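Local coordinates for protein glycerophosphoryl diester phosphodiesterase (Agrobacterium tumefaciens str. C58, PDB 3KS6) that belongs to the glycerophosphoryl diester phosphodiesterase family, whose members adopt a TIM-barrel fold, and binds a magnesium ion, at residues 3-8 with 229-234; 39-44 with 62-67; 52-57 with 73-78; 130-135 with 150-155; 186-191 with 208-213. One frame throughout, in Å; residues are numbered along the deposited sequence. Where two conformers were deposited one is given.

Contact 1. Residues 3-8 with 229-234. With ACT (acetate ion), chain H.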
# COMPACT_ATOMS: atom_id res chain seq x y z
N THR A 3 -14.02 -7.36 -6.29
CA THR A 3 -13.36 -6.48 -5.35
C THR A 3 -12.13 -7.21 -4.83
O THR A 3 -12.26 -8.25 -4.20
CB THR A 3 -14.29 -6.10 -4.21
OG1 THR A 3 -15.36 -5.33 -4.74
CG2 THR A 3 -13.55 -5.24 -3.14
N ARG A 4 -10.96 -6.64 -5.09
CA ARG A 4 -9.69 -7.23 -4.71
C ARG A 4 -9.34 -6.83 -3.28
O ARG A 4 -9.77 -5.76 -2.79
CB ARG A 4 -8.58 -6.83 -5.68
CG ARG A 4 -8.79 -7.35 -7.10
CD ARG A 4 -8.04 -6.55 -8.16
NE ARG A 4 -6.58 -6.65 -8.01
CZ ARG A 4 -5.85 -7.70 -8.38
NH1 ARG A 4 -6.41 -8.77 -8.93
NH2 ARG A 4 -4.53 -7.69 -8.19
N ILE A 5 -8.60 -7.71 -2.61
CA ILE A 5 -8.17 -7.53 -1.24
C ILE A 5 -6.65 -7.39 -1.20
O ILE A 5 -5.92 -8.25 -1.75
CB ILE A 5 -8.55 -8.72 -0.35
CG1 ILE A 5 -10.07 -8.79 -0.18
CG2 ILE A 5 -7.89 -8.60 1.06
CD1 ILE A 5 -10.56 -10.04 0.53
N ALA A 6 -6.17 -6.33 -0.53
CA ALA A 6 -4.75 -6.12 -0.32
C ALA A 6 -4.44 -6.13 1.17
O ALA A 6 -5.07 -5.43 1.93
CB ALA A 6 -4.25 -4.79 -0.96
N SER A 7 -3.45 -6.91 1.59
CA SER A 7 -3.09 -7.03 2.99
C SER A 7 -2.19 -5.86 3.41
O SER A 7 -1.07 -5.75 2.94
CB SER A 7 -2.34 -8.33 3.19
OG SER A 7 -1.87 -8.52 4.51
N HIS A 8 -2.71 -5.00 4.30
CA HIS A 8 -2.06 -3.73 4.67
C HIS A 8 -0.86 -4.00 5.55
O HIS A 8 -1.00 -4.48 6.66
CB HIS A 8 -3.07 -2.81 5.36
CG HIS A 8 -2.58 -1.40 5.59
ND1 HIS A 8 -2.54 -0.81 6.84
CD2 HIS A 8 -2.14 -0.46 4.72
CE1 HIS A 8 -2.07 0.41 6.73
NE2 HIS A 8 -1.85 0.67 5.45
N PHE A 229 -9.44 -2.83 -1.84
CA PHE A 229 -9.23 -2.15 -0.55
C PHE A 229 -8.08 -2.76 0.18
O PHE A 229 -7.81 -3.96 0.04
CB PHE A 229 -10.49 -2.13 0.33
CG PHE A 229 -10.99 -3.50 0.75
CD1 PHE A 229 -10.56 -4.05 1.93
CD2 PHE A 229 -11.94 -4.18 -0.01
CE1 PHE A 229 -10.99 -5.35 2.34
CE2 PHE A 229 -12.42 -5.45 0.40
CZ PHE A 229 -11.95 -6.02 1.58
N THR A 230 -7.33 -1.92 0.91
CA THR A 230 -6.32 -2.42 1.84
C THR A 230 -6.96 -2.62 3.23
O THR A 230 -7.89 -1.92 3.63
CB THR A 230 -5.14 -1.51 1.99
OG1 THR A 230 -5.58 -0.22 2.46
CG2 THR A 230 -4.36 -1.41 0.61
N THR A 231 -6.47 -3.64 3.93
CA THR A 231 -7.00 -4.01 5.26
C THR A 231 -5.93 -4.56 6.18
O THR A 231 -5.07 -5.34 5.78
CB THR A 231 -8.16 -5.07 5.17
OG1 THR A 231 -8.69 -5.40 6.48
CG2 THR A 231 -7.69 -6.35 4.44
N ASP A 232 -6.02 -4.16 7.43
CA ASP A 232 -5.19 -4.70 8.50
C ASP A 232 -5.68 -6.05 9.01
O ASP A 232 -5.02 -6.64 9.87
CB ASP A 232 -5.12 -3.74 9.70
CG ASP A 232 -4.17 -2.60 9.50
OD1 ASP A 232 -3.32 -2.67 8.57
OD2 ASP A 232 -4.26 -1.64 10.30
N ARG A 233 -6.83 -6.52 8.49
CA ARG A 233 -7.41 -7.82 8.89
C ARG A 233 -7.73 -8.68 7.65
O ARG A 233 -8.91 -8.96 7.36
CB ARG A 233 -8.66 -7.60 9.75
CG ARG A 233 -8.34 -7.01 11.14
CD ARG A 233 -9.53 -7.20 12.10
NE ARG A 233 -9.27 -6.77 13.49
CZ ARG A 233 -9.48 -5.55 14.01
NH1 ARG A 233 -9.92 -4.53 13.25
NH2 ARG A 233 -9.24 -5.32 15.30
N PRO A 234 -6.69 -9.08 6.93
CA PRO A 234 -6.86 -9.82 5.69
C PRO A 234 -7.62 -11.13 5.86
O PRO A 234 -8.42 -11.50 4.99
CB PRO A 234 -5.42 -10.06 5.24
CG PRO A 234 -4.57 -9.94 6.51
CD PRO A 234 -5.26 -8.83 7.23
C ACT H . -2.20 4.20 5.78
O ACT H . -3.27 3.89 6.39
OXT ACT H . -1.21 3.43 5.89
CH3 ACT H . -2.11 5.45 4.96

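Contact 2. Residues 39-44 with 62-67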
# COMPACT_ATOMS: atom_id res chain seq x y z
N HIS A 39 11.47 2.80 2.36
CA HIS A 39 12.35 3.94 2.66
C HIS A 39 13.81 3.61 2.37
O HIS A 39 14.23 2.45 2.51
CB HIS A 39 12.23 4.33 4.14
CG HIS A 39 10.86 4.79 4.52
ND1 HIS A 39 10.46 6.11 4.40
CD2 HIS A 39 9.78 4.10 4.94
CE1 HIS A 39 9.19 6.20 4.78
NE2 HIS A 39 8.76 4.99 5.11
N PRO A 40 14.60 4.60 1.93
CA PRO A 40 16.02 4.36 1.74
C PRO A 40 16.79 4.46 3.03
O PRO A 40 16.37 5.21 3.91
CB PRO A 40 16.42 5.50 0.80
CG PRO A 40 15.49 6.61 1.17
CD PRO A 40 14.22 5.97 1.58
N THR A 41 17.89 3.72 3.15
CA THR A 41 18.84 3.89 4.25
C THR A 41 19.96 4.84 3.81
O THR A 41 20.01 5.27 2.65
CB THR A 41 19.48 2.58 4.68
OG1 THR A 41 20.31 2.10 3.60
CG2 THR A 41 18.37 1.56 5.06
N ALA A 42 20.84 5.22 4.74
CA ALA A 42 21.93 6.14 4.41
C ALA A 42 22.94 5.51 3.44
O ALA A 42 23.51 6.22 2.60
CB ALA A 42 22.66 6.66 5.69
N ASP A 43 23.09 4.19 3.51
CA ASP A 43 24.07 3.44 2.72
C ASP A 43 23.47 2.76 1.49
O ASP A 43 24.04 1.80 0.98
CB ASP A 43 24.87 2.44 3.61
CG ASP A 43 23.99 1.38 4.29
OD1 ASP A 43 22.77 1.60 4.44
OD2 ASP A 43 24.55 0.32 4.68
N GLY A 44 22.32 3.24 1.04
CA GLY A 44 21.77 2.86 -0.26
C GLY A 44 20.95 1.60 -0.34
O GLY A 44 20.81 1.04 -1.42
N GLY A 62 14.83 7.22 15.34
CA GLY A 62 15.58 7.86 14.28
C GLY A 62 15.03 7.66 12.87
O GLY A 62 14.24 6.75 12.62
N ALA A 63 15.43 8.56 11.98
CA ALA A 63 15.07 8.51 10.57
C ALA A 63 15.86 7.45 9.83
O ALA A 63 17.07 7.47 9.82
CB ALA A 63 15.29 9.87 9.92
N ILE A 64 15.15 6.57 9.11
CA ILE A 64 15.77 5.46 8.39
C ILE A 64 16.86 5.97 7.41
O ILE A 64 17.95 5.38 7.34
CB ILE A 64 14.69 4.63 7.64
CG1 ILE A 64 13.77 3.91 8.66
CG2 ILE A 64 15.33 3.65 6.62
CD1 ILE A 64 12.44 3.26 8.04
N VAL A 65 16.57 7.07 6.70
CA VAL A 65 17.49 7.58 5.69
C VAL A 65 18.82 8.07 6.29
O VAL A 65 19.79 8.20 5.55
CB VAL A 65 16.84 8.70 4.85
CG1 VAL A 65 16.66 9.95 5.67
CG2 VAL A 65 17.63 8.93 3.52
N ASP A 66 18.86 8.35 7.60
CA ASP A 66 20.07 8.78 8.31
C ASP A 66 20.85 7.59 8.88
O ASP A 66 21.92 7.76 9.47
CB ASP A 66 19.71 9.71 9.46
CG ASP A 66 19.14 11.03 9.02
OD1 ASP A 66 19.38 11.45 7.88
OD2 ASP A 66 18.45 11.67 9.85
N MSE A 67 20.35 6.37 8.69
CA MSE A 67 20.93 5.19 9.33
C MSE A 67 21.42 4.21 8.30
O MSE A 67 20.85 4.12 7.22
CB MSE A 67 19.83 4.47 10.15
CG MSE A 67 19.28 5.26 11.30
SE MSE A 67 17.75 4.28 12.11
CE MSE A 67 17.32 5.46 13.20

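Contact 3. Residues 52-57 with 73-78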
# COMPACT_ATOMS: atom_id res chain seq x y z
N PRO A 52 8.82 7.08 8.21
CA PRO A 52 10.19 7.34 7.81
C PRO A 52 11.15 7.22 8.99
O PRO A 52 12.36 7.37 8.81
CB PRO A 52 10.13 8.77 7.26
CG PRO A 52 8.99 9.40 7.97
CD PRO A 52 8.00 8.31 8.21
N THR A 53 10.59 7.01 10.18
CA THR A 53 11.37 6.81 11.40
C THR A 53 10.98 5.49 12.04
O THR A 53 9.90 4.93 11.80
CB THR A 53 11.15 7.92 12.43
OG1 THR A 53 9.77 7.93 12.81
CG2 THR A 53 11.57 9.32 11.88
N LEU A 54 11.89 4.97 12.84
CA LEU A 54 11.69 3.71 13.51
C LEU A 54 10.91 3.78 14.83
O LEU A 54 10.57 2.77 15.37
CB LEU A 54 13.06 3.05 13.76
CG LEU A 54 13.87 2.56 12.53
CD1 LEU A 54 15.14 1.79 12.99
CD2 LEU A 54 13.04 1.68 11.58
N ASP A 55 10.60 4.98 15.31
CA ASP A 55 10.09 5.19 16.68
C ASP A 55 8.81 4.43 17.04
O ASP A 55 8.76 3.78 18.06
CB ASP A 55 9.86 6.68 16.96
CG ASP A 55 11.12 7.54 16.72
OD1 ASP A 55 11.87 7.30 15.78
OD2 ASP A 55 11.33 8.50 17.50
N ALA A 56 7.81 4.49 16.16
CA ALA A 56 6.44 4.02 16.46
C ALA A 56 6.28 2.53 16.56
O ALA A 56 5.51 2.04 17.40
CB ALA A 56 5.46 4.58 15.42
N THR A 57 6.98 1.80 15.70
CA THR A 57 6.83 0.34 15.67
C THR A 57 8.04 -0.50 16.07
O THR A 57 7.97 -1.74 15.97
CB THR A 57 6.34 -0.12 14.26
OG1 THR A 57 7.39 0.13 13.31
CG2 THR A 57 5.06 0.61 13.84
N LYS A 73 18.70 -2.92 11.06
CA LYS A 73 18.55 -4.33 11.33
C LYS A 73 18.71 -4.70 12.80
O LYS A 73 18.33 -5.80 13.17
CB LYS A 73 19.50 -5.17 10.45
CG LYS A 73 18.99 -5.35 9.01
CD LYS A 73 18.03 -6.54 8.95
CE LYS A 73 17.46 -6.78 7.55
NZ LYS A 73 16.39 -7.81 7.68
N THR A 74 19.26 -3.82 13.63
CA THR A 74 19.29 -4.10 15.06
C THR A 74 17.94 -3.84 15.77
O THR A 74 17.73 -4.31 16.89
CB THR A 74 20.40 -3.30 15.79
OG1 THR A 74 20.09 -1.90 15.79
CG2 THR A 74 21.76 -3.54 15.10
N ALA A 75 17.04 -3.09 15.12
CA ALA A 75 15.73 -2.80 15.69
C ALA A 75 14.87 -4.05 15.75
O ALA A 75 14.97 -4.92 14.89
CB ALA A 75 15.03 -1.75 14.87
N THR A 76 14.01 -4.11 16.77
CA THR A 76 13.07 -5.19 16.99
C THR A 76 11.68 -4.60 16.77
O THR A 76 11.36 -3.55 17.34
CB THR A 76 13.19 -5.72 18.43
OG1 THR A 76 14.53 -6.16 18.68
CG2 THR A 76 12.24 -6.88 18.66
N ILE A 77 10.84 -5.29 15.99
CA ILE A 77 9.52 -4.79 15.70
C ILE A 77 8.56 -5.14 16.84
O ILE A 77 8.47 -6.30 17.25
CB ILE A 77 8.95 -5.40 14.40
CG1 ILE A 77 9.90 -5.14 13.19
CG2 ILE A 77 7.55 -4.79 14.11
CD1 ILE A 77 9.47 -5.91 11.91
N ARG A 78 7.81 -4.13 17.29
CA ARG A 78 6.80 -4.35 18.33
C ARG A 78 5.82 -5.40 17.87
O ARG A 78 5.36 -5.36 16.73
CB ARG A 78 6.03 -3.07 18.61
CG ARG A 78 6.89 -2.07 19.27
CD ARG A 78 6.13 -0.88 19.74
NE ARG A 78 7.07 0.21 19.96
CZ ARG A 78 6.74 1.40 20.45
NH1 ARG A 78 5.48 1.66 20.79
NH2 ARG A 78 7.67 2.33 20.59

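Contact 4. Residues 130-135 with 150-155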
# COMPACT_ATOMS: atom_id res chain seq x y z
N SER A 130 12.98 -9.52 -10.13
CA SER A 130 11.91 -9.89 -11.05
C SER A 130 10.51 -9.73 -10.47
O SER A 130 9.64 -10.58 -10.69
CB SER A 130 12.10 -11.31 -11.55
OG SER A 130 13.37 -11.44 -12.19
N MSE A 131 10.30 -8.64 -9.74
CA MSE A 131 8.97 -8.34 -9.19
C MSE A 131 8.32 -7.10 -9.81
O MSE A 131 7.16 -6.83 -9.50
CB MSE A 131 9.04 -8.20 -7.67
CG MSE A 131 9.35 -9.49 -6.94
SE MSE A 131 7.94 -10.81 -7.21
CE MSE A 131 6.44 -9.88 -6.43
N LEU A 132 9.01 -6.36 -10.69
CA LEU A 132 8.43 -5.14 -11.24
C LEU A 132 7.13 -5.41 -11.96
O LEU A 132 6.17 -4.67 -11.80
CB LEU A 132 9.37 -4.45 -12.25
CG LEU A 132 8.93 -3.07 -12.75
CD1 LEU A 132 8.69 -2.10 -11.60
CD2 LEU A 132 9.95 -2.50 -13.77
N GLU A 133 7.10 -6.47 -12.77
CA GLU A 133 5.92 -6.80 -13.55
C GLU A 133 4.76 -7.31 -12.71
O GLU A 133 3.67 -7.51 -13.24
CB GLU A 133 6.26 -7.79 -14.68
CG GLU A 133 7.28 -7.22 -15.69
CD GLU A 133 6.95 -5.77 -16.14
OE1 GLU A 133 5.81 -5.51 -16.64
OE2 GLU A 133 7.83 -4.89 -15.97
N ARG A 134 5.00 -7.52 -11.42
CA ARG A 134 3.94 -7.87 -10.50
C ARG A 134 3.66 -6.76 -9.50
O ARG A 134 3.10 -7.01 -8.45
CB ARG A 134 4.30 -9.14 -9.75
CG ARG A 134 4.43 -10.36 -10.66
CD ARG A 134 5.05 -11.57 -9.93
NE ARG A 134 4.41 -11.89 -8.67
CZ ARG A 134 4.87 -12.77 -7.79
NH1 ARG A 134 5.99 -13.45 -8.03
NH2 ARG A 134 4.20 -12.97 -6.67
N THR A 135 4.01 -5.53 -9.84
CA THR A 135 3.85 -4.42 -8.89
C THR A 135 2.92 -3.32 -9.43
O THR A 135 2.96 -2.96 -10.62
CB THR A 135 5.22 -3.80 -8.55
OG1 THR A 135 6.04 -4.78 -7.94
CG2 THR A 135 5.07 -2.61 -7.56
N LYS A 150 6.81 8.87 -15.40
CA LYS A 150 7.93 8.95 -16.33
C LYS A 150 8.77 7.69 -16.31
O LYS A 150 9.33 7.31 -17.33
CB LYS A 150 8.84 10.13 -15.99
CG LYS A 150 8.24 11.52 -16.20
CD LYS A 150 9.34 12.60 -16.22
CE LYS A 150 8.84 13.94 -16.82
NZ LYS A 150 8.55 13.86 -18.30
N ALA A 151 8.87 7.06 -15.13
CA ALA A 151 9.77 5.95 -14.89
C ALA A 151 9.26 4.54 -15.20
O ALA A 151 10.07 3.63 -15.40
CB ALA A 151 10.24 5.97 -13.44
N THR A 152 7.95 4.32 -15.16
CA THR A 152 7.44 2.96 -15.29
C THR A 152 6.10 2.96 -15.97
O THR A 152 5.36 3.94 -15.88
CB THR A 152 7.34 2.22 -13.91
OG1 THR A 152 6.99 0.85 -14.11
CG2 THR A 152 6.32 2.87 -12.95
N THR A 153 5.84 1.87 -16.69
CA THR A 153 4.57 1.65 -17.32
C THR A 153 3.65 0.83 -16.41
O THR A 153 2.52 0.56 -16.79
CB THR A 153 4.75 0.87 -18.63
OG1 THR A 153 5.51 -0.31 -18.35
CG2 THR A 153 5.52 1.73 -19.61
N ARG A 154 4.13 0.45 -15.22
CA ARG A 154 3.30 -0.27 -14.26
C ARG A 154 2.11 0.56 -13.79
O ARG A 154 2.17 1.77 -13.84
CB ARG A 154 4.12 -0.75 -13.04
CG ARG A 154 5.26 -1.76 -13.38
CD ARG A 154 4.71 -2.99 -14.10
NE ARG A 154 3.66 -3.62 -13.32
CZ ARG A 154 2.72 -4.45 -13.78
NH1 ARG A 154 2.66 -4.80 -15.05
NH2 ARG A 154 1.81 -4.92 -12.95
N PRO A 155 1.03 -0.10 -13.36
CA PRO A 155 -0.11 0.68 -12.91
C PRO A 155 0.23 1.53 -11.70
O PRO A 155 1.02 1.11 -10.87
CB PRO A 155 -1.13 -0.38 -12.52
CG PRO A 155 -0.69 -1.63 -13.26
CD PRO A 155 0.78 -1.54 -13.24
O HOH W 1 4.65 -3.23 -17.52

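Contact 5. Residues 186-191 with 208-213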
# COMPACT_ATOMS: atom_id res chain seq x y z
N GLY A 186 -7.41 6.11 -4.63
CA GLY A 186 -7.81 5.34 -3.46
C GLY A 186 -8.16 6.33 -2.37
O GLY A 186 -7.37 7.23 -2.12
N VAL A 187 -9.36 6.21 -1.80
CA VAL A 187 -9.80 7.05 -0.69
C VAL A 187 -9.98 6.21 0.58
O VAL A 187 -10.25 4.97 0.52
CB VAL A 187 -11.15 7.82 -1.04
CG1 VAL A 187 -11.03 8.56 -2.39
CG2 VAL A 187 -12.38 6.89 -1.07
N HIS A 188 -9.86 6.87 1.75
CA HIS A 188 -10.18 6.24 3.04
C HIS A 188 -11.61 5.71 2.96
O HIS A 188 -12.51 6.42 2.53
CB HIS A 188 -10.10 7.27 4.16
CG HIS A 188 -10.08 6.68 5.54
ND1 HIS A 188 -11.14 5.98 6.09
CD2 HIS A 188 -9.12 6.70 6.49
CE1 HIS A 188 -10.82 5.58 7.31
NE2 HIS A 188 -9.61 6.01 7.58
N ILE A 189 -11.83 4.48 3.42
CA ILE A 189 -13.15 3.84 3.35
C ILE A 189 -14.23 4.70 3.99
O ILE A 189 -15.36 4.74 3.52
CB ILE A 189 -13.10 2.40 4.02
CG1 ILE A 189 -14.41 1.63 3.81
CG2 ILE A 189 -12.72 2.48 5.49
CD1 ILE A 189 -14.87 1.54 2.40
N ASP A 190 -13.90 5.39 5.08
CA ASP A 190 -14.90 6.22 5.78
C ASP A 190 -15.32 7.46 4.98
O ASP A 190 -16.31 8.07 5.34
CB ASP A 190 -14.42 6.64 7.18
CG ASP A 190 -14.30 5.46 8.16
OD1 ASP A 190 -14.89 4.38 7.93
OD2 ASP A 190 -13.59 5.67 9.17
N THR A 191 -14.58 7.82 3.93
CA THR A 191 -14.95 8.89 3.02
C THR A 191 -15.62 8.44 1.71
O THR A 191 -16.04 9.24 0.89
CB THR A 191 -13.74 9.80 2.70
OG1 THR A 191 -12.80 9.11 1.86
CG2 THR A 191 -13.08 10.29 4.00
N GLY A 208 -11.00 2.78 -5.63
CA GLY A 208 -10.78 1.86 -4.54
C GLY A 208 -10.59 2.55 -3.19
O GLY A 208 -10.66 3.78 -3.09
N CYS A 209 -10.36 1.75 -2.16
CA CYS A 209 -10.30 2.26 -0.80
C CYS A 209 -9.13 1.74 0.02
O CYS A 209 -8.40 0.80 -0.37
CB CYS A 209 -11.63 2.02 -0.05
SG CYS A 209 -13.07 2.65 -0.91
N TRP A 210 -8.92 2.39 1.15
CA TRP A 210 -7.91 1.98 2.12
C TRP A 210 -8.45 2.24 3.54
O TRP A 210 -9.51 2.87 3.73
CB TRP A 210 -6.54 2.66 1.88
CG TRP A 210 -6.59 4.12 1.62
CD1 TRP A 210 -6.79 4.72 0.44
CD2 TRP A 210 -6.41 5.18 2.59
NE1 TRP A 210 -6.77 6.10 0.59
CE2 TRP A 210 -6.52 6.39 1.90
CE3 TRP A 210 -6.14 5.20 3.96
CZ2 TRP A 210 -6.42 7.62 2.55
CZ3 TRP A 210 -6.03 6.41 4.59
CH2 TRP A 210 -6.17 7.61 3.89
N ALA A 211 -7.77 1.65 4.49
CA ALA A 211 -8.09 1.72 5.93
C ALA A 211 -9.36 0.95 6.32
O ALA A 211 -10.02 1.33 7.28
CB ALA A 211 -8.13 3.19 6.47
N ALA A 212 -9.67 -0.12 5.58
CA ALA A 212 -10.88 -0.93 5.83
C ALA A 212 -10.51 -2.05 6.80
O ALA A 212 -10.25 -3.17 6.39
CB ALA A 212 -11.40 -1.50 4.57
N HIS A 213 -10.48 -1.72 8.08
CA HIS A 213 -9.97 -2.64 9.11
C HIS A 213 -11.02 -3.38 9.94
O HIS A 213 -10.71 -4.42 10.53
CB HIS A 213 -9.04 -1.87 10.04
CG HIS A 213 -7.96 -1.13 9.33
ND1 HIS A 213 -7.25 -1.65 8.26
CD2 HIS A 213 -7.46 0.11 9.53
CE1 HIS A 213 -6.35 -0.77 7.86
NE2 HIS A 213 -6.47 0.31 8.61

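Contact 1. Residues 3-8 with 229-234
His8 and Asp232 lie side by side, and ND1 of the imidazole donates to Asp232 OD1 over 2.7 Å. OD1 lies at the ring edge, almost in the ring plane; ND1 meets it from the syn side, but 32° out of the carboxylate plane, which is turned 34° from the ring. His8 carries its CG anti to the backbone N (chi1 -171°), which brings ND1 alongside Asp232, and NE2 donates to acetate OXT at 2.9 Å. An unidentified ligand, probably from the crystallisation liquor, is also bonded to NE2, whose one N-H the two must share, and to Thr230 OG1. In the next shell Thr12 OG1 bonds both Asp232 OD1 and His8 O, tying the pair to helix 12-15.

Behind the pair runs a parallel ladder. His8 N reaches Thr231 O at 2.8 Å, Thr231 N reaches Ala6 O at 3.0 Å, Ala6 N reaches Phe229 O at 2.9 Å, and Phe229 N closes on Arg4 O. Ala6 CB and Thr230 CG2 touch at 3.7 Å on one face of the sheet. On the other, Phe229 lies alongside Ile5, CZ to Ile5 CG1 at 3.8 Å, while Thr3 CG2 comes to its ring edge at 3.7 Å from CD2. Helices 215-224 and 234-249 cover this side. Pairing of strand 4-8 with strand 228-231 is the first-to-last seam that closes a TIM barrel, with His8 beside the magnesium site.

Contact 2. Residues 39-44 with 62-67
Ile64 wedges its branched side chain against His39, Pro40 and Thr41, where strand 33-40 runs out into a turn. Its CB stands 4.1 Å from Pro40 O. From there the CG2 branch presses on that same carbonyl oxygen at 3.3 Å and goes on to touch Thr41 CG2 at 4.0 Å. The other branch leaves through CG1, set anti to the carbonyl carbon (chi1 -67°), and ends in CD1, which lies 4.0 Å from His39 CB and beside the near atoms of the imidazole. The His39 ring is steadied from outside, ND1 by Tyr115 OH and NE2 by His50 O.

Next along, Val65 runs beside Pro40, its CG2 3.9 Å from Pro40 CG, and its CA approaches Pro40 O in a CA-H...O contact. The hydrogen bond across the contact is backbone to backbone: Ala42 N donates to Met67 O at 2.7 Å, nearly straight (169°) but from above the carbonyl plane. Inside the turn, Thr41 OG1 donates a hydrogen bond to Asp43 OD1 at 2.6 Å, and that same carboxylate oxygen is also bonded to Leu69 N, the start of helix 69-74. Backbone bonds Asp66 N to Ala63 O and Met67 N to Ile64 O shape the facing 3-10 segment. A 3-10 segment is thus docked on the type I turn, Thr41 to Gly44, of the antiparallel hairpin formed by strands 33-40 and 46-48.

Contact 3. Residues 52-57 with 73-78
Ala75 CB meets Leu54 CD1 at 4.0 Å, a small apolar touch between the residues just after helix 69-74 and the loop that follows strand 46-48. Both belong to the long excursion between strands 33-40 and 101-106 of the barrel, consistent with the insertion that marks this TIM-barrel family. From Ala75 the chain passes in extended form by residues 54-56, which have helical backbone angles without the regular bonds. Thr76 is held from outside, its N bonded to Asp59 OD1.

Ile77 then settles against a single acceptor: its CA makes a CA-H...O contact with Thr57 O at 3.4 Å, and its CG2 stands 3.6 Å from the same oxygen. Arg78 follows and supplies the hydrogen bond of the contact, N to Thr57 O at 2.7 Å with a nearly straight N-H (167°). Its CB and CG also lean on this oxygen, so Thr57 O has one N-H donor and several carbons close by.

Beyond CG the Arg78 chain runs extended to NE, bringing the guanidinium over Ala56 O; this is one of two modelled positions and therefore less certain. NE is bonded to Thr58 O, whereas NH2 only comes near Asp55 O, at an angle unsuited to bonding. Ala56 O lies over the centre of one guanidinium face, 3.4 Å from CZ of Arg78.

Contact 4. Residues 130-135 with 150-155
Arg154 grips Thr135 O side-on with two nitrogens, NE at 2.9 Å and NH2 at 3.3 Å. The oxygen lies close to the guanidinium plane for both, but the NE bond falls in the carbonyl plane while NH2 comes from above it. Bends at chi2 (-57°) and chi3 (-56°) curl the arginine back onto the 3-10 turn. There Glu133 O stands off-centre over one face of the flat group, 3.2 Å from CZ of Arg154, and Pro155 CD lies against the opposite face, also off its centre. Leu132 and Arg154 run antiparallel alongside each other, Leu132 CD1 3.9 Å from Arg154 CG. Thr152 OG1 accepts from Arg154 N at 3.1 Å, an ST turn just after helix 142-151.

The outer side is looser. Glu133 OE1 forms a long salt bridge of 3.6 Å with Arg154 NH1, carboxylate and guanidinium planes standing 79° apart. A water donates to Glu133 OE1 at 2.7 Å and is also hydrogen-bonded to Thr153 OG1.

The nearby carbonyl oxygens, of which Thr135 O is hydrogen-bonded, and the more distant Glu133 carboxylate probably stabilise the positive charge of Arg154; its bonds tie the start of strand 135-139 to the approach of strand 156-160.

Contact 5. Residues 186-191 with 208-213
Trp210 lays its indole over the backbone of Val187 and His188, with His188 N 3.4 Å from CE2. Its CG takes the tight place between backbone N and carbonyl carbon (chi1 46°), turning the ring across the neighbouring strand. NE1 then donates to Gly186 O at 3.0 Å: the oxygen is in the indole plane, though the donor stands well above the carbonyl plane. Gly186 presents only hydrogens on the side where the indole lies. Phe140 adds a second edge-to-face ring to Trp210.

The His188 side chain runs across the indole. CB sits over the six-membered ring in a CH-pi contact, 4.0 Å from its centroid, and the imidazole makes an offset edge-to-face pair with that ring, planes 64° apart. Ala211 CB lies over a face of the imidazole, 3.4 Å from His188 NE2. ND1 accepts from Asp190 N at 3.0 Å, in the ring plane, which helps to set the rotation of the imidazole.

Ile189, just past the strand end, packs beside Cys209. Its N donates to Trp210 O at 2.8 Å; CD1 reaches Cys209 SG at 3.9 Å, while CG2 packs on Ala211 O and Ala212, and helix 215-224 covers it. Val187 N to Gly208 O and Trp210 N to Val187 O, the latter at 3.0 Å, complete the ladder. Strands 184-188 and 206-210, joined through helix 194-202, form the parallel beta-alpha-beta unit repeated around a TIM barrel, with Trp210 close to the bound acetate at the rim.

Overall arrangement
Contacts 1 and 5 are adjoining seams of the barrel, their centres about 10 Å apart. They are stitched by Asp232 N to His213 ND1 at 2.9 Å and Arg233 NH1 to His213 O at 2.8 Å, and His8 and Trp210 both border the acetate. Contacts 2 and 3 interlock along the chain and share the bond Ile64 N to Pro52 O, 2.9 Å; contact 2 is centred about 28 Å from contact 1. Contact 4 touches none of the others, its nearest atoms about 8 Å from contact 1. The magnesium ion, bound by Glu35, Asp37 and Glu105, lies about 4 Å from the His8 side chain, about 9 Å from that of His39 and about 12 Å from Thr57 and Thr135.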